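Local coordinates for protein glycerol dehydratase (PDB 1R9D) that binds glycerol and, as a B12-independent member of the glycyl radical enzyme family, probably dehydrates it, at residues A[162-167]-A[280-285]; A[272-277]-A[520-525]; A[319-324]-A[336-341]. All coordinates share one frame; numbering follows the deposited sequence.

How the contacts relate
Residues 162-167 come first in the chain, and contact 1 closes a largely helical loop when 280-285 returns beside them. Before that closure, 272-277 at the end of helix 260-277 has opened contact 2, which ends only at 520-525, so contacts 1 and 2 cross. Contact 3, made after contact 1 and lying wholly within the span of contact 2, is a short closure that joins the loops on either side of helix 329-332 and leads into strand 341-344. V167 and I283 pack on I274, joining contacts 1 and 2, while S282 and H281 hydrogen-bond to M338 and K323 of contact 3. Loops distant in sequence thus meet around one substrate pocket.

Contact 1. Residues A[162-167]-A[280-285]; sequences VGHVSV and GHSISP. With GOL (glycerol), chain C.
H164 and H281 reach one hydroxyl of glycerol through different rotations: H164 CG lies anti to the carbonyl carbon, beside the backbone N (chi1 -68°), whereas H281 sets CG between its backbone N and carbonyl carbon (chi1 58°). From these starts the two rings run side by side in the same direction, their planes inclined obliquely at 53°. Each offers an edge to the ligand. H164 NE2 donates to glycerol O2 at 2.9 Å, and H281 NE2 donates to the same glycerol O2 at 2.8 Å, the oxygen lying in the plane of both rings. S282 serves two purposes. Its CB sits 3.5 Å from the centroid of the H164 ring, almost on the normal, as a CH-pi contact, while S282 OG donates to glycerol O3 at 2.8 Å. The rotation of the H164 ring is fixed by its other nitrogen, ND1, which donates to V162 O at 2.9 Å.

Behind the pocket the two backbones run nearly parallel, with a single beta bridge between V165 and I283. H164 N makes an almost straight 2.8 Å bond to H281 O, and further along S166 OG donates to S284 O at 2.7 Å. With D447 and E435 also hydrogen-bonded to glycerol, these loops form the buried polyol site of a pyruvate formate lyase-like glycyl radical enzyme.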
loop_
_atom_site.group_PDB
_atom_site.type_symbol
_atom_site.label_atom_id
_atom_site.label_comp_id
_atom_site.label_asym_id
_atom_site.label_seq_id
_atom_site.Cartn_x
_atom_site.Cartn_y
_atom_site.Cartn_z
ATOM N N VAL A 162 15.649 -8.945 5.128
ATOM C CA VAL A 162 16.702 -8.173 4.473
ATOM C C VAL A 162 17.962 -8.047 5.333
ATOM O O VAL A 162 19.001 -8.634 5.019
ATOM C CB VAL A 162 16.188 -6.760 4.109
ATOM C CG1 VAL A 162 17.315 -5.928 3.474
ATOM C CG2 VAL A 162 15.003 -6.878 3.162
ATOM N N GLY A 163 17.871 -7.294 6.424
ATOM C CA GLY A 163 19.033 -7.116 7.275
ATOM C C GLY A 163 20.077 -6.258 6.577
ATOM O O GLY A 163 19.746 -5.197 6.040
ATOM N N HIS A 164 21.328 -6.717 6.588
ATOM C CA HIS A 164 22.451 -6.005 5.964
ATOM C C HIS A 164 22.471 -4.545 6.366
ATOM O O HIS A 164 22.344 -3.638 5.533
ATOM C CB HIS A 164 22.383 -6.138 4.441
ATOM C CG HIS A 164 22.641 -7.530 3.965
ATOM N ND1 HIS A 164 21.776 -8.573 4.220
ATOM C CD2 HIS A 164 23.715 -8.074 3.342
ATOM C CE1 HIS A 164 22.309 -9.700 3.778
ATOM N NE2 HIS A 164 23.483 -9.424 3.243
ATOM N N VAL A 165 22.674 -4.323 7.656
ATOM C CA VAL A 165 22.650 -2.977 8.187
ATOM C C VAL A 165 23.375 -2.879 9.523
ATOM O O VAL A 165 23.462 -3.855 10.269
ATOM C CB VAL A 165 21.167 -2.544 8.372
ATOM C CG1 VAL A 165 20.473 -3.522 9.318
ATOM C CG2 VAL A 165 21.068 -1.125 8.917
ATOM N N SER A 166 23.929 -1.703 9.795
ATOM C CA SER A 166 24.572 -1.432 11.070
ATOM C C SER A 166 23.779 -0.239 11.596
ATOM O O SER A 166 23.901 0.871 11.072
ATOM C CB SER A 166 26.039 -1.050 10.894
ATOM O OG SER A 166 26.637 -0.811 12.160
ATOM N N VAL A 167 22.942 -0.476 12.604
ATOM C CA VAL A 167 22.124 0.590 13.168
ATOM C C VAL A 167 22.942 1.562 14.003
ATOM O O VAL A 167 24.136 1.362 14.220
ATOM C CB VAL A 167 20.975 0.023 14.033
ATOM C CG1 VAL A 167 20.138 -0.940 13.209
ATOM C CG2 VAL A 167 21.534 -0.667 15.273
ATOM N N GLY A 280 16.829 -11.176 8.607
ATOM C CA GLY A 280 17.787 -10.795 7.585
ATOM C C GLY A 280 19.127 -10.908 8.292
ATOM O O GLY A 280 19.221 -10.566 9.477
ATOM N N HIS A 281 20.158 -11.410 7.614
ATOM C CA HIS A 281 21.449 -11.527 8.276
ATOM C C HIS A 281 22.353 -10.330 7.994
ATOM O O HIS A 281 21.894 -9.299 7.500
ATOM C CB HIS A 281 22.149 -12.855 7.921
ATOM C CG HIS A 281 22.382 -13.066 6.456
ATOM N ND1 HIS A 281 21.670 -13.984 5.716
ATOM C CD2 HIS A 281 23.271 -12.503 5.603
ATOM C CE1 HIS A 281 22.109 -13.978 4.470
ATOM N NE2 HIS A 281 23.081 -13.088 4.376
ATOM N N SER A 282 23.631 -10.465 8.313
ATOM C CA SER A 282 24.579 -9.375 8.138
ATOM C C SER A 282 24.195 -8.172 8.996
ATOM O O SER A 282 24.341 -7.022 8.585
ATOM C CB SER A 282 24.696 -8.982 6.662
ATOM O OG SER A 282 25.407 -9.985 5.951
ATOM N N ILE A 283 23.664 -8.451 10.187
ATOM C CA ILE A 283 23.333 -7.395 11.135
ATOM C C ILE A 283 24.723 -7.154 11.714
ATOM O O ILE A 283 25.221 -7.937 12.529
ATOM C CB ILE A 283 22.362 -7.895 12.231
ATOM C CG1 ILE A 283 21.068 -8.391 11.582
ATOM C CG2 ILE A 283 22.060 -6.769 13.215
ATOM C CD1 ILE A 283 20.380 -7.356 10.670
ATOM N N SER A 284 25.347 -6.066 11.279
ATOM C CA SER A 284 26.723 -5.778 11.656
ATOM C C SER A 284 27.023 -4.701 12.676
ATOM O O SER A 284 26.667 -3.538 12.493
ATOM C CB SER A 284 27.514 -5.480 10.381
ATOM O OG SER A 284 27.254 -6.470 9.399
ATOM N N PRO A 285 27.715 -5.079 13.765
ATOM C CA PRO A 285 28.092 -4.157 14.838
ATOM C C PRO A 285 28.939 -2.994 14.305
ATOM O O PRO A 285 28.943 -1.903 14.870
ATOM C CB PRO A 285 28.879 -5.052 15.794
ATOM C CG PRO A 285 28.190 -6.381 15.634
ATOM C CD PRO A 285 28.037 -6.471 14.131
HETATM C C1 GOL C . 26.883 -13.268 2.351
HETATM O O1 GOL C . 26.888 -13.134 0.941
HETATM C C2 GOL C . 26.207 -12.073 3.030
HETATM O O2 GOL C . 24.861 -11.928 2.555
HETATM C C3 GOL C . 27.001 -10.801 2.732
HETATM O O3 GOL C . 26.444 -9.685 3.408
HETATM O O HOH W 1 19.753 -11.274 4.709
#

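Contact 2. Residues A[272-277]-A[520-525]; sequences AIINIE and PFLSSM
E277 meets the first turn of helix 520-524 with both carboxylate oxygens, an instance of a side chain from one helix taking up backbone N-H groups at the start of another. E277 OE1 accepts from L522 N at 3.0 Å through its syn lone pair. E277 OE2 accepts from F521 N at 3.1 Å, again on the syn side but somewhat out of the carboxylate plane. Two bonds from successive amides hold the group against rotation, and the N-terminal end of the helix would be expected to favour the ionised acid. P520 N has no hydrogen to share, and P520 CD packs 3.3 Å from E277 OE2.

Beside this polar grip lies an apolar layer. The F521 ring takes I273 over one face, where I273 CG2 stands 3.6 Å from F521 CE1 and offset toward the rim, in a CH-pi contact. I274 comes to the ring at its edge, with CG1 4.0 Å from F521 CE1; its CG2 lies 3.9 Å from L522 CD1, and the methyl of M525 touches the same isoleucine.

E277 holds CG anti to its backbone N (chi1 176°) and continues extended, which carries the acid across the gap between axes 9.6 Å apart. The two short helical segments are inclined at 139°, nearer antiparallel than perpendicular. Around them, helix 47-61 covers F521 through L55, helix 169-190 places F177 on F521 and V172 on M525, and helix 197-230 packs on I273 and P520.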
loop_
_atom_site.group_PDB
_atom_site.type_symbol
_atom_site.label_atom_id
_atom_site.label_comp_id
_atom_site.label_asym_id
_atom_site.label_seq_id
_atom_site.Cartn_x
_atom_site.Cartn_y
_atom_site.Cartn_z
ATOM N N ALA A 272 20.194 -8.247 19.737
ATOM C CA ALA A 272 19.316 -9.405 19.831
ATOM C C ALA A 272 17.896 -9.151 19.330
ATOM O O ALA A 272 17.365 -9.932 18.545
ATOM C CB ALA A 272 19.275 -9.914 21.281
ATOM N N ILE A 273 17.281 -8.060 19.775
ATOM C CA ILE A 273 15.915 -7.759 19.370
ATOM C C ILE A 273 15.786 -7.529 17.863
ATOM O O ILE A 273 14.758 -7.846 17.273
ATOM C CB ILE A 273 15.361 -6.558 20.172
ATOM C CG1 ILE A 273 15.391 -6.899 21.670
ATOM C CG2 ILE A 273 13.932 -6.253 19.739
ATOM C CD1 ILE A 273 15.076 -5.742 22.586
ATOM N N ILE A 274 16.828 -6.997 17.233
ATOM C CA ILE A 274 16.780 -6.798 15.787
ATOM C C ILE A 274 16.561 -8.164 15.136
ATOM O O ILE A 274 15.769 -8.304 14.198
ATOM C CB ILE A 274 18.100 -6.197 15.251
ATOM C CG1 ILE A 274 18.218 -4.733 15.680
ATOM C CG2 ILE A 274 18.146 -6.313 13.733
ATOM C CD1 ILE A 274 19.516 -4.064 15.277
ATOM N N ASN A 275 17.260 -9.166 15.666
ATOM C CA ASN A 275 17.198 -10.541 15.179
ATOM C C ASN A 275 15.904 -11.283 15.521
ATOM O O ASN A 275 15.705 -12.427 15.101
ATOM C CB ASN A 275 18.410 -11.319 15.710
ATOM C CG ASN A 275 19.686 -11.006 14.943
ATOM O OD1 ASN A 275 19.965 -11.622 13.919
ATOM N ND2 ASN A 275 20.455 -10.037 15.428
ATOM N N ILE A 276 15.035 -10.641 16.297
ATOM C CA ILE A 276 13.748 -11.234 16.651
ATOM C C ILE A 276 12.695 -10.647 15.706
ATOM O O ILE A 276 11.782 -11.336 15.263
ATOM C CB ILE A 276 13.367 -10.928 18.119
ATOM C CG1 ILE A 276 14.388 -11.576 19.058
ATOM C CG2 ILE A 276 11.962 -11.453 18.415
ATOM C CD1 ILE A 276 14.114 -11.340 20.537
ATOM N N GLU A 277 12.847 -9.370 15.377
ATOM C CA GLU A 277 11.911 -8.717 14.471
ATOM C C GLU A 277 12.014 -9.300 13.064
ATOM O O GLU A 277 11.004 -9.522 12.397
ATOM C CB GLU A 277 12.176 -7.206 14.424
ATOM C CG GLU A 277 11.300 -6.467 13.419
ATOM C CD GLU A 277 11.500 -4.958 13.456
ATOM O OE1 GLU A 277 12.651 -4.503 13.284
ATOM O OE2 GLU A 277 10.500 -4.228 13.653
ATOM N N PRO A 520 9.240 -1.414 12.067
ATOM C CA PRO A 520 9.197 -0.315 13.041
ATOM C C PRO A 520 10.420 -0.212 13.953
ATOM O O PRO A 520 11.006 0.860 14.097
ATOM C CB PRO A 520 7.928 -0.609 13.854
ATOM C CG PRO A 520 7.122 -1.500 12.973
ATOM C CD PRO A 520 8.151 -2.371 12.321
ATOM N N PHE A 521 10.805 -1.324 14.574
ATOM C CA PHE A 521 11.938 -1.306 15.495
ATOM C C PHE A 521 13.267 -0.955 14.823
ATOM O O PHE A 521 13.957 -0.021 15.237
ATOM C CB PHE A 521 12.055 -2.652 16.223
ATOM C CG PHE A 521 13.121 -2.675 17.284
ATOM C CD1 PHE A 521 14.308 -3.374 17.084
ATOM C CD2 PHE A 521 12.950 -1.973 18.474
ATOM C CE1 PHE A 521 15.315 -3.375 18.053
ATOM C CE2 PHE A 521 13.948 -1.965 19.451
ATOM C CZ PHE A 521 15.134 -2.668 19.242
ATOM N N LEU A 522 13.623 -1.702 13.786
ATOM C CA LEU A 522 14.873 -1.454 13.077
ATOM C C LEU A 522 14.938 -0.019 12.538
ATOM O O LEU A 522 15.954 0.664 12.677
ATOM C CB LEU A 522 15.015 -2.438 11.915
ATOM C CG LEU A 522 16.343 -2.363 11.155
ATOM C CD1 LEU A 522 17.455 -2.903 12.041
ATOM C CD2 LEU A 522 16.254 -3.165 9.861
ATOM N N SER A 523 13.844 0.434 11.934
ATOM C CA SER A 523 13.795 1.772 11.351
ATOM C C SER A 523 14.026 2.905 12.343
ATOM O O SER A 523 14.595 3.941 11.989
ATOM C CB SER A 523 12.451 1.986 10.646
ATOM O OG SER A 523 12.285 1.074 9.572
ATOM N N SER A 524 13.595 2.710 13.583
ATOM C CA SER A 524 13.741 3.742 14.601
ATOM C C SER A 524 15.196 4.058 14.923
ATOM O O SER A 524 15.496 5.115 15.472
ATOM C CB SER A 524 13.006 3.327 15.883
ATOM O OG SER A 524 13.643 2.224 16.510
ATOM N N MET A 525 16.097 3.144 14.574
ATOM C CA MET A 525 17.512 3.330 14.861
ATOM C C MET A 525 18.377 3.715 13.659
ATOM O O MET A 525 19.599 3.594 13.711
ATOM C CB MET A 525 18.068 2.064 15.521
ATOM C CG MET A 525 17.369 1.729 16.832
ATOM S SD MET A 525 17.973 0.210 17.583
ATOM C CE MET A 525 17.196 -0.988 16.554
#

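Contact 3. Residues A[319-324]-A[336-341]; sequences NDINKV and YPMYQN
N322 OD1 accepts from K323 N at 2.7 Å, folding the N322 amide back on its own chain beside Y336. The amide stands almost perpendicular to the tyrosine ring, their planes 88° apart, and N322 ND2 comes within 3.4 Å of Y336 CD2, approaching the ring obliquely. Y336 itself is held at its far end, where OH hydrogen-bonds to A108 O.

Between the two backbones a water donates to I321 O at 2.9 Å and to Y336 O at 2.8 Å, joining carbonyls that do not meet directly. The two loops flank the short helix 329-332, and the second runs into strand 341-344, which lies parallel to 375-380, consistent with the ten-stranded alpha/beta barrel of this family, built of two parallel halves set antiparallel.

M338 fills the angle between the loops, its chain curled by bends at chi2 (-48°) and chi3 (-64°). M338 CG lies 3.4 Å from I321 O. M338 SD is 3.6 Å from K323 CB, and at the tip M338 CE is 3.9 Å from I321 CG2. I321 crosses this methionine at about a right angle, and its CD1 reaches to 3.8 Å from Q340 OE1, an oxygen hydrogen-bonded to H271. The extended chain of K323 leads away from 336-341, and NZ hydrogen-bonds to N279 O and to ND1 of the glycerol-binding H281.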
loop_
_atom_site.group_PDB
_atom_site.type_symbol
_atom_site.label_atom_id
_atom_site.label_comp_id
_atom_site.label_asym_id
_atom_site.label_seq_id
_atom_site.Cartn_x
_atom_site.Cartn_y
_atom_site.Cartn_z
ATOM N N ASN A 319 27.755 -15.784 18.601
ATOM C CA ASN A 319 27.817 -17.119 18.011
ATOM C C ASN A 319 26.577 -17.932 18.388
ATOM O O ASN A 319 26.391 -19.059 17.927
ATOM C CB ASN A 319 29.072 -17.852 18.499
ATOM C CG ASN A 319 30.330 -17.403 17.780
ATOM O OD1 ASN A 319 30.625 -17.863 16.679
ATOM N ND2 ASN A 319 31.070 -16.494 18.396
ATOM N N ASP A 320 25.724 -17.346 19.217
ATOM C CA ASP A 320 24.519 -18.033 19.671
ATOM C C ASP A 320 23.389 -17.963 18.647
ATOM O O ASP A 320 22.526 -18.839 18.596
ATOM C CB ASP A 320 24.046 -17.430 20.992
ATOM C CG ASP A 320 23.119 -18.354 21.750
ATOM O OD1 ASP A 320 22.351 -17.862 22.611
ATOM O OD2 ASP A 320 23.166 -19.575 21.489
ATOM N N ILE A 321 23.401 -16.916 17.827
ATOM C CA ILE A 321 22.372 -16.725 16.814
ATOM C C ILE A 321 22.594 -17.611 15.590
ATOM O O ILE A 321 23.723 -17.773 15.131
ATOM C CB ILE A 321 22.329 -15.241 16.369
ATOM C CG1 ILE A 321 22.095 -14.354 17.596
ATOM C CG2 ILE A 321 21.238 -15.031 15.322
ATOM C CD1 ILE A 321 22.031 -12.867 17.297
ATOM N N ASN A 322 21.516 -18.198 15.076
ATOM C CA ASN A 322 21.600 -19.042 13.891
ATOM C C ASN A 322 20.367 -18.794 13.034
ATOM O O ASN A 322 19.406 -18.168 13.489
ATOM C CB ASN A 322 21.691 -20.524 14.265
ATOM C CG ASN A 322 22.427 -21.348 13.213
ATOM O OD1 ASN A 322 22.518 -20.956 12.047
ATOM N ND2 ASN A 322 22.940 -22.506 13.621
ATOM N N LYS A 323 20.388 -19.305 11.806
ATOM C CA LYS A 323 19.299 -19.097 10.858
ATOM C C LYS A 323 19.165 -20.250 9.872
ATOM O O LYS A 323 20.055 -20.479 9.059
ATOM C CB LYS A 323 19.558 -17.789 10.093
ATOM C CG LYS A 323 18.665 -17.530 8.881
ATOM C CD LYS A 323 19.099 -16.233 8.186
ATOM C CE LYS A 323 18.243 -15.900 6.979
ATOM N NZ LYS A 323 18.686 -14.608 6.368
ATOM N N VAL A 324 18.048 -20.972 9.932
ATOM C CA VAL A 324 17.827 -22.082 9.015
ATOM C C VAL A 324 17.375 -21.542 7.650
ATOM O O VAL A 324 16.595 -20.587 7.574
ATOM C CB VAL A 324 16.766 -23.071 9.574
ATOM C CG1 VAL A 324 15.407 -22.385 9.680
ATOM C CG2 VAL A 324 16.686 -24.302 8.689
ATOM N N TYR A 336 26.465 -22.389 8.804
ATOM C CA TYR A 336 25.699 -21.677 9.835
ATOM C C TYR A 336 26.120 -20.211 9.978
ATOM O O TYR A 336 26.228 -19.709 11.095
ATOM C CB TYR A 336 25.904 -22.337 11.200
ATOM C CG TYR A 336 25.517 -23.795 11.308
ATOM C CD1 TYR A 336 26.409 -24.721 11.850
ATOM C CD2 TYR A 336 24.244 -24.237 10.948
ATOM C CE1 TYR A 336 26.042 -26.055 12.037
ATOM C CE2 TYR A 336 23.869 -25.576 11.133
ATOM C CZ TYR A 336 24.775 -26.473 11.680
ATOM O OH TYR A 336 24.417 -27.793 11.886
ATOM N N PRO A 337 26.345 -19.500 8.858
ATOM C CA PRO A 337 26.766 -18.095 8.920
ATOM C C PRO A 337 25.699 -17.022 9.160
ATOM O O PRO A 337 24.594 -17.107 8.630
ATOM C CB PRO A 337 27.447 -17.898 7.571
ATOM C CG PRO A 337 26.538 -18.674 6.669
ATOM C CD PRO A 337 26.297 -19.963 7.458
ATOM N N MET A 338 26.056 -16.013 9.956
ATOM C CA MET A 338 25.172 -14.880 10.236
ATOM C C MET A 338 25.801 -13.601 9.686
ATOM O O MET A 338 25.135 -12.570 9.575
ATOM C CB MET A 338 24.919 -14.720 11.740
ATOM C CG MET A 338 24.004 -15.793 12.328
ATOM S SD MET A 338 22.503 -16.070 11.378
ATOM C CE MET A 338 21.672 -14.470 11.522
ATOM N N TYR A 339 27.090 -13.678 9.362
ATOM C CA TYR A 339 27.835 -12.544 8.797
ATOM C C TYR A 339 27.758 -11.229 9.578
ATOM O O TYR A 339 27.538 -10.169 8.993
ATOM C CB TYR A 339 27.367 -12.279 7.361
ATOM C CG TYR A 339 27.322 -13.500 6.470
ATOM C CD1 TYR A 339 26.153 -14.249 6.337
ATOM C CD2 TYR A 339 28.453 -13.912 5.761
ATOM C CE1 TYR A 339 26.106 -15.373 5.520
ATOM C CE2 TYR A 339 28.418 -15.039 4.943
ATOM C CZ TYR A 339 27.246 -15.763 4.825
ATOM O OH TYR A 339 27.212 -16.879 4.019
ATOM N N GLN A 340 27.958 -11.285 10.890
ATOM C CA GLN A 340 27.906 -10.082 11.715
ATOM C C GLN A 340 29.293 -9.441 11.740
ATOM O O GLN A 340 30.137 -9.777 12.579
ATOM C CB GLN A 340 27.451 -10.458 13.128
ATOM C CG GLN A 340 26.120 -11.199 13.127
ATOM C CD GLN A 340 25.870 -11.968 14.409
ATOM O OE1 GLN A 340 24.972 -11.634 15.186
ATOM N NE2 GLN A 340 26.668 -13.005 14.637
ATOM N N ASN A 341 29.529 -8.509 10.820
ATOM C CA ASN A 341 30.830 -7.872 10.728
ATOM C C ASN A 341 31.058 -6.796 11.778
ATOM O O ASN A 341 30.230 -5.901 11.973
ATOM C CB ASN A 341 31.036 -7.286 9.321
ATOM C CG ASN A 341 32.508 -7.144 8.959
ATOM O OD1 ASN A 341 33.237 -6.375 9.575
ATOM N ND2 ASN A 341 32.950 -7.907 7.965
HETATM O O HOH W 2 25.094 -19.845 13.668
#